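Local coordinates for protein beta2-microglobulin (Anolis carolinensis, PDB 7CPO) that serves as the light chain of the lizard MHC class I molecule, an immunoglobulin-type domain that packs against the heavy chain and probably stabilises it for peptide presentation, at residues P45-D53 against E63-I71; T1-R12 against T22-P32. One frame throughout, in Å; residues are numbered along the deposited sequence.

Interaction 1: residues P45-D53 against E63-I71; sequences PMENVQQSD and ERLVYAKVI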
# COMPACT_ATOMS: atom_id res chain seq x y z
N PRO B 45 24.30 4.15 7.86
CA PRO B 45 23.04 4.72 7.36
C PRO B 45 23.25 5.70 6.22
O PRO B 45 24.12 6.57 6.29
CB PRO B 45 22.46 5.42 8.60
CG PRO B 45 22.99 4.63 9.75
CD PRO B 45 24.40 4.23 9.33
N MET B 46 22.45 5.55 5.17
CA MET B 46 22.54 6.44 4.02
C MET B 46 21.98 7.82 4.37
O MET B 46 21.19 7.97 5.30
CB MET B 46 21.76 5.86 2.83
CG MET B 46 22.20 4.44 2.43
SD MET B 46 21.37 3.77 0.97
CE MET B 46 22.03 4.81 -0.33
N GLU B 47 22.42 8.84 3.64
CA GLU B 47 21.82 10.15 3.82
C GLU B 47 20.73 10.34 2.75
O GLU B 47 20.57 9.52 1.85
CB GLU B 47 22.87 11.26 3.73
CG GLU B 47 24.00 11.25 4.78
CD GLU B 47 25.35 11.64 4.18
OE1 GLU B 47 25.36 12.52 3.29
OE2 GLU B 47 26.41 11.09 4.58
N ASN B 48 19.96 11.43 2.86
CA ASN B 48 19.04 11.84 1.81
C ASN B 48 17.98 10.78 1.54
O ASN B 48 17.67 10.45 0.39
CB ASN B 48 19.81 12.18 0.54
CG ASN B 48 20.58 13.47 0.66
OD1 ASN B 48 21.35 13.81 -0.21
ND2 ASN B 48 20.35 14.20 1.75
N VAL B 49 17.44 10.28 2.57
CA VAL B 49 16.52 9.16 2.55
C VAL B 49 15.09 9.68 2.54
O VAL B 49 14.76 10.66 3.22
CB VAL B 49 16.79 8.27 3.77
CG1 VAL B 49 15.80 7.14 3.83
CG2 VAL B 49 18.23 7.75 3.72
N GLN B 50 14.22 9.02 1.78
CA GLN B 50 12.81 9.38 1.71
C GLN B 50 11.95 8.22 2.17
O GLN B 50 12.34 7.05 2.05
CB GLN B 50 12.41 9.75 0.29
CG GLN B 50 13.29 10.82 -0.29
CD GLN B 50 12.49 12.02 -0.67
OE1 GLN B 50 12.03 12.13 -1.81
NE2 GLN B 50 12.29 12.93 0.27
N GLN B 51 10.75 8.53 2.68
CA GLN B 51 9.80 7.50 3.09
C GLN B 51 8.36 7.90 2.76
O GLN B 51 7.94 9.03 3.01
CB GLN B 51 9.94 7.19 4.58
CG GLN B 51 9.22 8.12 5.52
CD GLN B 51 9.18 7.56 6.91
OE1 GLN B 51 10.05 6.77 7.29
NE2 GLN B 51 8.17 7.94 7.70
N SER B 52 7.61 6.94 2.21
CA SER B 52 6.22 7.15 1.85
C SER B 52 5.36 7.30 3.09
O SER B 52 5.74 6.92 4.21
CB SER B 52 5.70 5.97 1.03
OG SER B 52 5.51 4.86 1.90
N ASP B 53 4.15 7.83 2.88
CA ASP B 53 3.19 7.88 3.96
C ASP B 53 2.72 6.47 4.33
O ASP B 53 3.01 5.48 3.64
CB ASP B 53 2.01 8.78 3.59
CG ASP B 53 2.44 10.22 3.34
OD1 ASP B 53 1.99 10.82 2.34
OD2 ASP B 53 3.24 10.75 4.14
N GLU B 63 1.85 -0.85 5.40
CA GLU B 63 2.89 -0.82 4.37
C GLU B 63 3.70 0.45 4.51
O GLU B 63 3.18 1.51 4.89
CB GLU B 63 2.33 -0.87 2.94
CG GLU B 63 1.06 -1.67 2.77
CD GLU B 63 0.38 -1.39 1.43
OE1 GLU B 63 0.31 -0.20 1.03
OE2 GLU B 63 -0.07 -2.37 0.79
N ARG B 64 4.99 0.36 4.16
CA ARG B 64 5.91 1.49 4.27
C ARG B 64 7.06 1.30 3.29
O ARG B 64 7.68 0.23 3.26
CB ARG B 64 6.45 1.63 5.69
CG ARG B 64 7.49 2.73 5.87
CD ARG B 64 6.84 4.10 5.99
NE ARG B 64 6.22 4.27 7.30
CZ ARG B 64 5.53 5.34 7.67
NH1 ARG B 64 5.37 6.35 6.81
NH2 ARG B 64 5.02 5.42 8.89
N LEU B 65 7.34 2.33 2.51
CA LEU B 65 8.42 2.32 1.53
C LEU B 65 9.46 3.35 1.94
O LEU B 65 9.13 4.46 2.36
CB LEU B 65 7.90 2.62 0.13
CG LEU B 65 8.98 2.70 -0.95
CD1 LEU B 65 9.60 1.32 -1.25
CD2 LEU B 65 8.39 3.33 -2.19
N VAL B 66 10.74 2.97 1.82
CA VAL B 66 11.88 3.79 2.22
C VAL B 66 12.90 3.71 1.10
O VAL B 66 13.22 2.61 0.63
CB VAL B 66 12.49 3.31 3.54
CG1 VAL B 66 13.62 4.22 3.97
CG2 VAL B 66 11.41 3.25 4.64
N TYR B 67 13.40 4.85 0.65
CA TYR B 67 14.27 4.81 -0.51
C TYR B 67 15.21 6.01 -0.52
O TYR B 67 15.03 6.98 0.22
CB TYR B 67 13.46 4.74 -1.81
CG TYR B 67 12.54 5.91 -2.03
CD1 TYR B 67 12.94 7.01 -2.78
CD2 TYR B 67 11.26 5.93 -1.49
CE1 TYR B 67 12.10 8.10 -2.98
CE2 TYR B 67 10.41 7.02 -1.69
CZ TYR B 67 10.84 8.10 -2.44
OH TYR B 67 9.99 9.17 -2.63
N ALA B 68 16.23 5.91 -1.37
CA ALA B 68 17.27 6.92 -1.48
C ALA B 68 17.98 6.75 -2.82
O ALA B 68 18.16 5.63 -3.29
CB ALA B 68 18.29 6.84 -0.34
N LYS B 69 18.34 7.87 -3.43
CA LYS B 69 19.14 7.83 -4.64
C LYS B 69 20.56 7.42 -4.28
O LYS B 69 21.05 7.68 -3.18
CB LYS B 69 19.13 9.19 -5.34
CG LYS B 69 17.85 9.48 -6.14
CD LYS B 69 18.05 10.61 -7.17
CE LYS B 69 18.42 11.95 -6.49
NZ LYS B 69 17.32 12.97 -6.53
N VAL B 70 21.22 6.74 -5.22
CA VAL B 70 22.55 6.20 -4.99
C VAL B 70 23.18 5.89 -6.33
O VAL B 70 22.48 5.71 -7.33
CB VAL B 70 22.49 4.94 -4.07
CG1 VAL B 70 22.08 3.72 -4.87
CG2 VAL B 70 23.84 4.74 -3.41
N ILE B 71 24.50 5.84 -6.37
CA ILE B 71 25.27 5.52 -7.56
C ILE B 71 26.06 4.25 -7.30
O ILE B 71 27.06 4.28 -6.57
CB ILE B 71 26.19 6.68 -7.98
CG1 ILE B 71 25.42 8.00 -8.04
CG2 ILE B 71 26.82 6.39 -9.32
CD1 ILE B 71 26.25 9.13 -8.64
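Q50 and Y67 face each other as a hydrogen-bonded antiparallel pair in the hairpin of strands 49-56 and 62-70, at one edge of a four-stranded sheet of this immunoglobulin C1-set domain. The strand axes approach to 4.6 Å, their directions 154° apart. Q50 N bonds to Y67 O at 2.7 Å, almost straight, and Y67 N returns a bond to Q50 O. In a CH-pi contact, Q50 CB sits 3.8 Å from the centroid of the Y67 ring, 21° off its normal. With chi1 at 61°, Y67 CG stands between its own backbone N and carbonyl carbon, a torsion that sets the ring's face against Q50 CB. S52 is joined to the partner strand by three bonds: S52 N gives to L65 O, S52 OG accepts from L65 N at 3.2 Å, and S52 O receives R64 NH1 at 2.7 Å, in the guanidinium plane. Q51 NE2 lies over one face of that guanidinium near its rim, two donors meeting with no hydrogen bond between them. Replacing R64 by a leucine would probably leave S52 O without this side-chain donor and Q51 NE2 without the group it lies over. V49 CG1 meets V66 CG1 at 3.6 Å, while M46 CE reaches V70 CG2. Strand 36-41 of the other sheet packs on M46, V66 and A68 through L39, and strand 21-30 borders strand 62-70 on its far side.

Interaction 2: residues T1-R12 against T22-P32; sequences TQKAPSVQVYFR and TFHCYAESFHP
Y10 O takes two donors from H24: the backbone N at 2.7 Å, and ND1 in a weak bond of 3.4 Å that lies in the plane of the imidazole. The two residues belong to the antiparallel hairpin of strands 6-11 and 21-30 in an immunoglobulin C1-set sandwich, the strand directions 165° apart. Y10 N returns a bond to H24 O, paired backbone bonds recur at S6-E28 and Q8-Y26, and K3-H31 adds a single bridge beyond the corner at S29. H24 CB rests over one face of the Y10 ring, 3.6 Å from its centroid. The rings are nearly parallel, planes at 7°, yet displaced so that little of one covers the other. H24 CG beside its backbone N (chi1 -51°) places the imidazole by Y10; chi2 then turns ND1 to Y10 O, and NE2 is hydrogen-bonded to S239 N of the MHC class I antigen chain. Y10 OH bonds P237 O and Q8 NE2 bonds L234 O of that chain, and R12 forms salt bridges with its D240 and E188, so the face carrying Q8, Y10 and H24 meets the heavy chain. The other face looks into the sandwich, where C25 is disulfide-bonded to C80. V7 CG1 touches C25 SG at 3.8 Å, and V9 CG1 approaches the same sulfur. The F11 and F23 rings meet obliquely, F11 CE1 3.7 Å from F23 CB.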
# COMPACT_ATOMS: atom_id res chain seq x y z
N THR B 1 -2.50 -11.13 16.14
CA THR B 1 -2.78 -9.70 16.10
C THR B 1 -1.52 -8.87 15.93
O THR B 1 -1.53 -7.85 15.25
CB THR B 1 -3.51 -9.23 17.37
OG1 THR B 1 -4.57 -10.14 17.67
CG2 THR B 1 -4.08 -7.84 17.15
N GLN B 2 -0.44 -9.29 16.59
CA GLN B 2 0.89 -8.83 16.21
C GLN B 2 1.34 -9.59 14.98
O GLN B 2 1.14 -10.81 14.89
CB GLN B 2 1.90 -9.04 17.34
CG GLN B 2 1.73 -8.10 18.51
CD GLN B 2 3.05 -7.82 19.19
OE1 GLN B 2 3.40 -6.66 19.43
NE2 GLN B 2 3.79 -8.88 19.51
N LYS B 3 1.90 -8.88 14.02
CA LYS B 3 2.31 -9.49 12.76
C LYS B 3 3.66 -8.93 12.35
O LYS B 3 3.90 -7.73 12.44
CB LYS B 3 1.26 -9.26 11.67
CG LYS B 3 -0.06 -9.96 11.95
CD LYS B 3 -1.23 -9.30 11.24
CE LYS B 3 -2.57 -9.83 11.74
NZ LYS B 3 -3.61 -9.77 10.67
N ALA B 4 4.53 -9.81 11.91
CA ALA B 4 5.88 -9.42 11.58
C ALA B 4 5.94 -8.89 10.15
O ALA B 4 5.13 -9.27 9.31
CB ALA B 4 6.83 -10.61 11.73
N PRO B 5 6.88 -7.99 9.87
CA PRO B 5 6.99 -7.46 8.51
C PRO B 5 7.52 -8.48 7.51
O PRO B 5 8.46 -9.23 7.79
CB PRO B 5 7.96 -6.28 8.68
CG PRO B 5 8.64 -6.50 9.97
CD PRO B 5 7.63 -7.18 10.84
N SER B 6 6.91 -8.49 6.33
CA SER B 6 7.51 -9.06 5.12
C SER B 6 8.24 -7.93 4.40
O SER B 6 7.66 -6.88 4.12
CB SER B 6 6.45 -9.66 4.20
OG SER B 6 5.83 -10.77 4.81
N VAL B 7 9.52 -8.15 4.10
CA VAL B 7 10.42 -7.09 3.69
C VAL B 7 11.08 -7.48 2.37
O VAL B 7 11.27 -8.66 2.07
CB VAL B 7 11.47 -6.81 4.80
CG1 VAL B 7 12.50 -5.73 4.38
CG2 VAL B 7 10.75 -6.40 6.06
N GLN B 8 11.41 -6.47 1.56
CA GLN B 8 12.03 -6.68 0.26
C GLN B 8 12.89 -5.47 -0.08
O GLN B 8 12.47 -4.33 0.16
CB GLN B 8 10.97 -6.92 -0.81
CG GLN B 8 11.47 -7.10 -2.21
CD GLN B 8 10.55 -8.00 -3.02
OE1 GLN B 8 10.51 -9.21 -2.81
NE2 GLN B 8 9.81 -7.41 -3.96
N VAL B 9 14.08 -5.72 -0.60
CA VAL B 9 15.01 -4.67 -1.00
C VAL B 9 15.30 -4.81 -2.49
O VAL B 9 15.37 -5.92 -3.02
CB VAL B 9 16.32 -4.74 -0.18
CG1 VAL B 9 16.02 -4.54 1.30
CG2 VAL B 9 17.05 -6.06 -0.43
N TYR B 10 15.47 -3.67 -3.17
CA TYR B 10 15.65 -3.69 -4.62
C TYR B 10 16.10 -2.32 -5.09
O TYR B 10 15.91 -1.31 -4.39
CB TYR B 10 14.35 -4.10 -5.34
CG TYR B 10 13.13 -3.34 -4.84
CD1 TYR B 10 12.62 -2.26 -5.54
CD2 TYR B 10 12.51 -3.70 -3.64
CE1 TYR B 10 11.51 -1.55 -5.07
CE2 TYR B 10 11.42 -3.00 -3.16
CZ TYR B 10 10.92 -1.93 -3.88
OH TYR B 10 9.83 -1.25 -3.39
N PHE B 11 16.70 -2.29 -6.28
CA PHE B 11 16.98 -1.10 -7.06
C PHE B 11 15.87 -0.89 -8.08
O PHE B 11 15.20 -1.84 -8.50
CB PHE B 11 18.30 -1.22 -7.83
CG PHE B 11 19.53 -1.08 -7.00
CD1 PHE B 11 19.62 -0.12 -6.02
CD2 PHE B 11 20.63 -1.89 -7.24
CE1 PHE B 11 20.76 0.02 -5.27
CE2 PHE B 11 21.77 -1.77 -6.49
CZ PHE B 11 21.84 -0.81 -5.50
N ARG B 12 15.72 0.36 -8.53
CA ARG B 12 14.77 0.64 -9.60
C ARG B 12 15.22 -0.01 -10.91
O ARG B 12 14.40 -0.59 -11.64
CB ARG B 12 14.58 2.15 -9.78
CG ARG B 12 13.92 2.55 -11.11
CD ARG B 12 12.46 2.09 -11.17
NE ARG B 12 11.78 2.51 -12.40
CZ ARG B 12 11.81 1.82 -13.53
NH1 ARG B 12 12.50 0.69 -13.59
NH2 ARG B 12 11.16 2.24 -14.60
N THR B 22 17.96 4.01 -7.74
CA THR B 22 17.26 4.23 -6.49
C THR B 22 17.20 2.92 -5.73
O THR B 22 16.79 1.90 -6.28
CB THR B 22 15.85 4.77 -6.72
OG1 THR B 22 15.93 5.94 -7.53
CG2 THR B 22 15.17 5.11 -5.39
N PHE B 23 17.62 2.97 -4.48
CA PHE B 23 17.59 1.82 -3.59
C PHE B 23 16.33 1.90 -2.75
O PHE B 23 16.06 2.94 -2.15
CB PHE B 23 18.84 1.82 -2.70
CG PHE B 23 18.90 0.69 -1.73
CD1 PHE B 23 18.81 -0.63 -2.16
CD2 PHE B 23 19.08 0.93 -0.38
CE1 PHE B 23 18.89 -1.68 -1.26
CE2 PHE B 23 19.15 -0.11 0.53
CZ PHE B 23 19.06 -1.42 0.09
N HIS B 24 15.57 0.81 -2.70
CA HIS B 24 14.31 0.76 -1.96
C HIS B 24 14.35 -0.32 -0.90
O HIS B 24 14.91 -1.40 -1.11
CB HIS B 24 13.11 0.46 -2.87
CG HIS B 24 13.00 1.34 -4.07
ND1 HIS B 24 13.80 1.17 -5.19
CD2 HIS B 24 12.15 2.36 -4.36
CE1 HIS B 24 13.46 2.07 -6.11
NE2 HIS B 24 12.46 2.80 -5.63
N CYS B 25 13.70 -0.05 0.23
CA CYS B 25 13.35 -1.07 1.20
C CYS B 25 11.86 -0.96 1.51
O CYS B 25 11.36 0.12 1.85
CB CYS B 25 14.20 -0.93 2.47
SG CYS B 25 13.79 -2.19 3.73
N TYR B 26 11.15 -2.08 1.40
CA TYR B 26 9.70 -2.10 1.46
C TYR B 26 9.24 -3.15 2.45
O TYR B 26 9.67 -4.31 2.39
CB TYR B 26 9.11 -2.37 0.07
CG TYR B 26 7.61 -2.44 0.05
CD1 TYR B 26 6.84 -1.31 0.31
CD2 TYR B 26 6.96 -3.63 -0.23
CE1 TYR B 26 5.46 -1.38 0.28
CE2 TYR B 26 5.58 -3.70 -0.24
CZ TYR B 26 4.84 -2.57 0.01
OH TYR B 26 3.46 -2.65 -0.01
N ALA B 27 8.38 -2.74 3.37
CA ALA B 27 7.84 -3.60 4.41
C ALA B 27 6.33 -3.60 4.32
O ALA B 27 5.72 -2.56 4.06
CB ALA B 27 8.27 -3.14 5.80
N GLU B 28 5.73 -4.76 4.53
CA GLU B 28 4.29 -4.87 4.44
C GLU B 28 3.85 -6.00 5.36
O GLU B 28 4.67 -6.75 5.90
CB GLU B 28 3.84 -5.10 2.99
CG GLU B 28 4.15 -6.47 2.39
CD GLU B 28 3.38 -6.72 1.11
OE1 GLU B 28 2.84 -5.74 0.55
OE2 GLU B 28 3.30 -7.87 0.64
N SER B 29 2.54 -6.09 5.58
CA SER B 29 1.89 -7.18 6.29
C SER B 29 2.19 -7.18 7.79
O SER B 29 2.04 -8.20 8.45
CB SER B 29 2.28 -8.53 5.67
OG SER B 29 1.95 -8.53 4.29
N PHE B 30 2.57 -6.04 8.38
CA PHE B 30 2.92 -5.99 9.79
C PHE B 30 1.88 -5.20 10.59
O PHE B 30 1.05 -4.47 10.05
CB PHE B 30 4.32 -5.37 10.00
CG PHE B 30 4.47 -3.97 9.44
CD1 PHE B 30 4.26 -2.86 10.24
CD2 PHE B 30 4.83 -3.78 8.11
CE1 PHE B 30 4.40 -1.58 9.72
CE2 PHE B 30 4.97 -2.50 7.58
CZ PHE B 30 4.76 -1.40 8.40
N HIS B 31 1.97 -5.37 11.91
CA HIS B 31 1.08 -4.71 12.84
C HIS B 31 1.69 -4.81 14.24
O HIS B 31 2.24 -5.86 14.58
CB HIS B 31 -0.30 -5.37 12.81
CG HIS B 31 -1.39 -4.47 13.30
ND1 HIS B 31 -1.55 -4.15 14.63
CD2 HIS B 31 -2.36 -3.80 12.63
CE1 HIS B 31 -2.57 -3.33 14.77
NE2 HIS B 31 -3.08 -3.10 13.57
N PRO B 32 1.63 -3.75 15.07
CA PRO B 32 1.15 -2.37 14.90
C PRO B 32 2.03 -1.59 13.91
O PRO B 32 3.01 -2.14 13.43
CB PRO B 32 1.27 -1.80 16.32
CG PRO B 32 2.38 -2.58 16.92
CD PRO B 32 2.17 -3.97 16.42

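How the interactions relate
The centres of interactions 1 and 2 lie about 13 Å apart in one four-stranded antiparallel sheet, ordered 6-11, 21-30, 62-70, 49-56. Along the chain they come in series: the hairpin of interaction 2 closes before that of interaction 1 opens. Each contact joins an outer strand to an inner one, and the inner strands 21-30 and 62-70 are neighbours. V66 O and C25 N, 2.7 Å apart, and A68 O and F23 N, 3.0 Å apart, are probably hydrogen bonds that join the two inner strands. L65 CD1 also packs against Y10 OH. The two hairpins thus build one continuous sheet, with residues of both contacts meeting the MHC class I antigen chain.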